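Local atomic coordinates of metallo-beta-lactamase superfamily protein (PDB entry 2ZWR), a protein that binds zinc at a paired metal site of the metallo-beta-lactamase superfamily and is probably a hydrolase. Residues F117-L122 against G128-Y133; A138-G143 against K169-L174. All blocks are in the same frame, centred on the assembly; numbering follows the deposited sequence.

Contact 1 of 2, residues F117-L122 against G128-Y133; sequences FQVLHL and GHVAFY. With ZN (zinc ion), chain F.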
# COMPACT_ATOMS: atom_id res chain seq x y z
N PHE A 117 3.14 12.16 -5.51
CA PHE A 117 2.13 11.88 -4.48
C PHE A 117 2.27 12.78 -3.26
O PHE A 117 3.37 13.22 -2.91
CB PHE A 117 2.21 10.41 -4.00
CG PHE A 117 1.87 9.39 -5.07
CD1 PHE A 117 0.58 9.27 -5.57
CD2 PHE A 117 2.86 8.52 -5.54
CE1 PHE A 117 0.29 8.32 -6.54
CE2 PHE A 117 2.58 7.57 -6.50
CZ PHE A 117 1.29 7.46 -7.00
N GLN A 118 1.16 13.03 -2.58
CA GLN A 118 1.18 13.61 -1.25
C GLN A 118 0.91 12.48 -0.25
O GLN A 118 -0.04 11.71 -0.43
CB GLN A 118 0.13 14.73 -1.13
CG GLN A 118 -0.05 15.30 0.28
CD GLN A 118 -1.19 16.34 0.38
OE1 GLN A 118 -1.23 17.12 1.33
NE2 GLN A 118 -2.10 16.35 -0.60
N VAL A 119 1.74 12.38 0.77
CA VAL A 119 1.59 11.36 1.80
C VAL A 119 0.59 11.80 2.87
O VAL A 119 0.72 12.87 3.47
CB VAL A 119 2.96 10.97 2.42
CG1 VAL A 119 2.80 9.95 3.57
CG2 VAL A 119 3.89 10.41 1.34
N LEU A 120 -0.43 10.97 3.07
CA LEU A 120 -1.41 11.15 4.13
C LEU A 120 -1.17 10.07 5.19
O LEU A 120 -1.26 8.89 4.88
CB LEU A 120 -2.83 10.98 3.57
CG LEU A 120 -3.57 12.12 2.84
CD1 LEU A 120 -2.66 13.06 2.09
CD2 LEU A 120 -4.62 11.54 1.89
N HIS A 121 -0.84 10.48 6.41
CA HIS A 121 -0.72 9.53 7.49
C HIS A 121 -2.10 9.24 8.06
O HIS A 121 -2.71 10.11 8.70
CB HIS A 121 0.24 10.01 8.60
CG HIS A 121 0.44 9.00 9.69
ND1 HIS A 121 0.27 9.29 11.02
CD2 HIS A 121 0.76 7.68 9.64
CE1 HIS A 121 0.50 8.22 11.75
NE2 HIS A 121 0.80 7.22 10.94
N LEU A 122 -2.55 8.01 7.85
CA LEU A 122 -3.90 7.61 8.15
C LEU A 122 -3.88 6.30 8.94
O LEU A 122 -4.17 5.24 8.39
CB LEU A 122 -4.70 7.45 6.85
CG LEU A 122 -4.90 8.70 5.98
CD1 LEU A 122 -5.39 8.35 4.57
CD2 LEU A 122 -5.85 9.72 6.66
N GLY A 128 1.54 3.03 11.23
CA GLY A 128 2.25 3.78 10.19
C GLY A 128 1.57 3.68 8.82
O GLY A 128 2.21 3.81 7.77
N HIS A 129 0.26 3.44 8.84
CA HIS A 129 -0.50 3.27 7.60
C HIS A 129 -0.65 4.63 6.91
O HIS A 129 -1.14 5.58 7.52
CB HIS A 129 -1.88 2.65 7.87
CG HIS A 129 -2.54 2.10 6.64
ND1 HIS A 129 -2.94 2.90 5.59
CD2 HIS A 129 -2.87 0.84 6.29
CE1 HIS A 129 -3.48 2.15 4.65
NE2 HIS A 129 -3.45 0.90 5.04
N VAL A 130 -0.22 4.70 5.65
CA VAL A 130 -0.35 5.93 4.86
C VAL A 130 -1.21 5.71 3.61
O VAL A 130 -1.53 4.57 3.27
CB VAL A 130 1.03 6.55 4.44
CG1 VAL A 130 1.88 6.88 5.67
CG2 VAL A 130 1.78 5.65 3.45
N ALA A 131 -1.59 6.82 2.97
CA ALA A 131 -2.12 6.77 1.60
C ALA A 131 -1.28 7.68 0.72
O ALA A 131 -0.77 8.70 1.18
CB ALA A 131 -3.58 7.22 1.55
N PHE A 132 -1.13 7.28 -0.54
CA PHE A 132 -0.43 8.07 -1.54
C PHE A 132 -1.45 8.73 -2.43
O PHE A 132 -2.12 8.06 -3.22
CB PHE A 132 0.54 7.19 -2.36
CG PHE A 132 1.54 6.48 -1.50
CD1 PHE A 132 2.66 7.16 -1.02
CD2 PHE A 132 1.36 5.14 -1.15
CE1 PHE A 132 3.58 6.52 -0.20
CE2 PHE A 132 2.27 4.49 -0.35
CZ PHE A 132 3.39 5.18 0.14
N TYR A 133 -1.56 10.05 -2.30
CA TYR A 133 -2.63 10.83 -2.92
C TYR A 133 -2.13 11.65 -4.12
O TYR A 133 -1.14 12.39 -4.02
CB TYR A 133 -3.31 11.74 -1.87
CG TYR A 133 -4.44 12.60 -2.43
CD1 TYR A 133 -5.43 12.05 -3.25
CD2 TYR A 133 -4.53 13.97 -2.12
CE1 TYR A 133 -6.45 12.82 -3.78
CE2 TYR A 133 -5.56 14.76 -2.64
CZ TYR A 133 -6.52 14.17 -3.46
OH TYR A 133 -7.55 14.93 -3.98
ZN ZN F . -0.12 11.31 11.69
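Gln118 and Tyr133 begin a ladder of antiparallel backbone bonds: Gln118 N donates to Tyr133 O (2.8 Å), and Tyr133 N returns a bond to Gln118 O (2.9 Å). Two residues on, Leu120 N reaches Ala131 O at 3.0 Å in an almost straight bond (176° at the hydrogen), and Ala131 N reaches Leu120 O at 2.8 Å. Past the paired strands, Leu122 N finds His129 O at 2.8 Å. Val119-Phe132 and His121-Val130 are the intervening non-hydrogen-bonded pairs, so their backbones look outward: Val119 bonds to Gly111 and Met112, Phe132 to Phe141, Val130 to Thr53, and His121 N to Glu110 OE1. This is the beta hairpin of strands 117-121 and 130-134 in one of the two sheets of the metallo-beta-lactamase alpha-beta/beta-alpha sandwich. Apolar residues suit its buried positions, Val119, Val130 and Phe132 on one face, Leu120 and Ala131 on the other. Phe132 CB sits over one face of the Phe117 ring, 3.7 Å from Phe117 CG. Methyl-sized Ala131 lets Leu122 CD1 come within 3.7 Å of its CB and strand 139-143 approach through Val140 and Ser142; Leu122 also touches Ser167 and Arg170 of helix 161-171. Gln118, polar and partly exposed, extends beside Tyr133, its NE2 at the ring edge. With CG anti to the backbone N (chi1 -177°), His121 ND1 binds a zinc ion separate from the paired site at 2.2 Å, and NE2 bonds to Pro127 O. His129 NE2 accepts from Asp144 N, and its ring stacks on His54; both partners are ligands of the paired site.

Contact 2 of 2, residues A138-G143 against K169-L174; sequences AQVFSG and KRLLSL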
# COMPACT_ATOMS: atom_id res chain seq x y z
N ALA A 138 -6.65 12.74 -9.67
CA ALA A 138 -7.80 12.39 -8.82
C ALA A 138 -7.78 10.91 -8.44
O ALA A 138 -8.68 10.15 -8.78
CB ALA A 138 -9.12 12.75 -9.51
N GLN A 139 -6.72 10.49 -7.74
CA GLN A 139 -6.62 9.09 -7.34
C GLN A 139 -5.82 8.91 -6.06
O GLN A 139 -4.96 9.73 -5.74
CB GLN A 139 -6.05 8.22 -8.47
CG GLN A 139 -4.57 8.43 -8.76
CD GLN A 139 -4.16 7.82 -10.09
OE1 GLN A 139 -4.68 6.78 -10.50
NE2 GLN A 139 -3.23 8.46 -10.77
N VAL A 140 -6.11 7.83 -5.35
CA VAL A 140 -5.46 7.56 -4.08
C VAL A 140 -5.14 6.06 -3.98
O VAL A 140 -5.95 5.20 -4.36
CB VAL A 140 -6.32 8.09 -2.87
CG1 VAL A 140 -7.61 7.30 -2.68
CG2 VAL A 140 -5.49 8.12 -1.58
N PHE A 141 -3.95 5.78 -3.49
CA PHE A 141 -3.53 4.41 -3.19
C PHE A 141 -3.56 4.33 -1.67
O PHE A 141 -2.61 4.72 -0.98
CB PHE A 141 -2.12 4.15 -3.78
CG PHE A 141 -2.10 4.20 -5.29
CD1 PHE A 141 -2.28 3.04 -6.04
CD2 PHE A 141 -1.95 5.41 -5.96
CE1 PHE A 141 -2.29 3.08 -7.45
CE2 PHE A 141 -1.95 5.46 -7.36
CZ PHE A 141 -2.13 4.31 -8.11
N SER A 142 -4.68 3.85 -1.16
CA SER A 142 -5.01 4.02 0.26
C SER A 142 -4.86 2.74 1.07
O SER A 142 -5.35 2.64 2.19
CB SER A 142 -6.43 4.59 0.39
OG SER A 142 -7.30 3.91 -0.50
N GLY A 143 -4.18 1.75 0.49
CA GLY A 143 -3.91 0.49 1.18
C GLY A 143 -5.16 -0.17 1.73
O GLY A 143 -6.16 -0.34 1.03
N LYS A 169 -12.72 9.32 8.02
CA LYS A 169 -13.32 10.65 7.95
C LYS A 169 -12.43 11.60 7.16
O LYS A 169 -12.92 12.34 6.31
CB LYS A 169 -13.58 11.19 9.36
CG LYS A 169 -14.58 12.34 9.41
N ARG A 170 -11.13 11.57 7.44
CA ARG A 170 -10.14 12.34 6.68
C ARG A 170 -10.13 11.97 5.19
O ARG A 170 -10.12 12.86 4.33
CB ARG A 170 -8.75 12.11 7.27
CG ARG A 170 -8.28 13.18 8.22
CD ARG A 170 -7.11 13.94 7.60
NE ARG A 170 -5.84 13.29 7.94
CZ ARG A 170 -4.69 13.50 7.31
NH1 ARG A 170 -4.60 14.35 6.29
NH2 ARG A 170 -3.61 12.85 7.72
N LEU A 171 -10.11 10.67 4.90
CA LEU A 171 -10.09 10.17 3.53
C LEU A 171 -11.34 10.60 2.75
O LEU A 171 -11.24 11.07 1.63
CB LEU A 171 -9.92 8.65 3.50
CG LEU A 171 -9.70 7.98 2.13
CD1 LEU A 171 -8.44 8.51 1.45
CD2 LEU A 171 -9.65 6.44 2.25
N LEU A 172 -12.50 10.45 3.37
CA LEU A 172 -13.77 10.76 2.73
C LEU A 172 -14.05 12.26 2.56
O LEU A 172 -15.09 12.64 2.02
CB LEU A 172 -14.93 10.08 3.47
CG LEU A 172 -15.34 8.66 3.03
CD1 LEU A 172 -15.85 8.64 1.58
CD2 LEU A 172 -14.20 7.66 3.22
N SER A 173 -13.11 13.10 3.00
CA SER A 173 -13.20 14.55 2.78
C SER A 173 -12.48 14.99 1.49
O SER A 173 -12.61 16.14 1.05
CB SER A 173 -12.67 15.31 4.00
OG SER A 173 -11.26 15.47 3.95
N LEU A 174 -11.72 14.07 0.88
CA LEU A 174 -11.16 14.29 -0.45
C LEU A 174 -12.27 14.25 -1.51
O LEU A 174 -13.36 13.70 -1.25
CB LEU A 174 -10.07 13.25 -0.76
CG LEU A 174 -8.88 13.12 0.21
CD1 LEU A 174 -7.96 11.97 -0.21
CD2 LEU A 174 -8.11 14.43 0.33
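Leu171, at the end of helix 161-171, reaches Val140 and Ser142 of strand 139-143 through its two methyl branches. The apolar contact is slight: Leu171 CD1 lies 4.2 Å from Val140 CG2, and Leu171 CD2 lies 4.2 Å from Ser142 CB. With CG held trans to the backbone N (chi1 -172°), the leucine extends from the helix and its fork spans the two strand residues, which, being two apart, present their side chains to the same face. Valine's beta-branched side chain suits an extended strand and offers CG2 to Leu171, while small serine lets Leu171 CD2 come up to its CB. Leu190 of helix 190-196 packs on Leu171 as well.

Polar bonds within 169-174 finish the helix. Arg170 O accepts from two donors that approach from the same face of its carbonyl plane, Ser173 OG at 2.9 Å and Ser173 N at 3.3 Å; serine is short enough to fold back onto this carbonyl. Leu174 N closes the type I turn on Leu171 O (3.1 Å). Outside the two segments, Arg170 NH2 forms a salt bridge with Glu110, and Gln139 bonds to Asp134 and His181.

Strands 139-143 and 179-182 run parallel as neighbours, so helix 161-171 is the helical arm of a beta-alpha-beta crossover. Since methyl and methylene groups make the whole contact, it is nondirectional and probably constrains the spacing of helix and sheet more than their precise orientation.

Contact 1 closes before contact 2 opens along the chain, and their centres lie about 9 Å apart on the same side of the molecule's centre. They share one mixed sheet: strand 130-134 of contact 1 is the neighbour of strand 139-143 of contact 2, joined by a probable hydrogen bond from Phe141 N to Phe132 O (2.9 Å). Contact 1 pairs strands within that sheet, whereas contact 2 lays helix 161-171 against it. Arg170 carries the connection further, its NH2 making a weak hydrogen bond to His121 O. Contact 1 borders the paired zinc site through His129; contact 2 lies further off, on the helix side of the sheet, although its strand 139-143 runs into Asp144, a ligand of both ions.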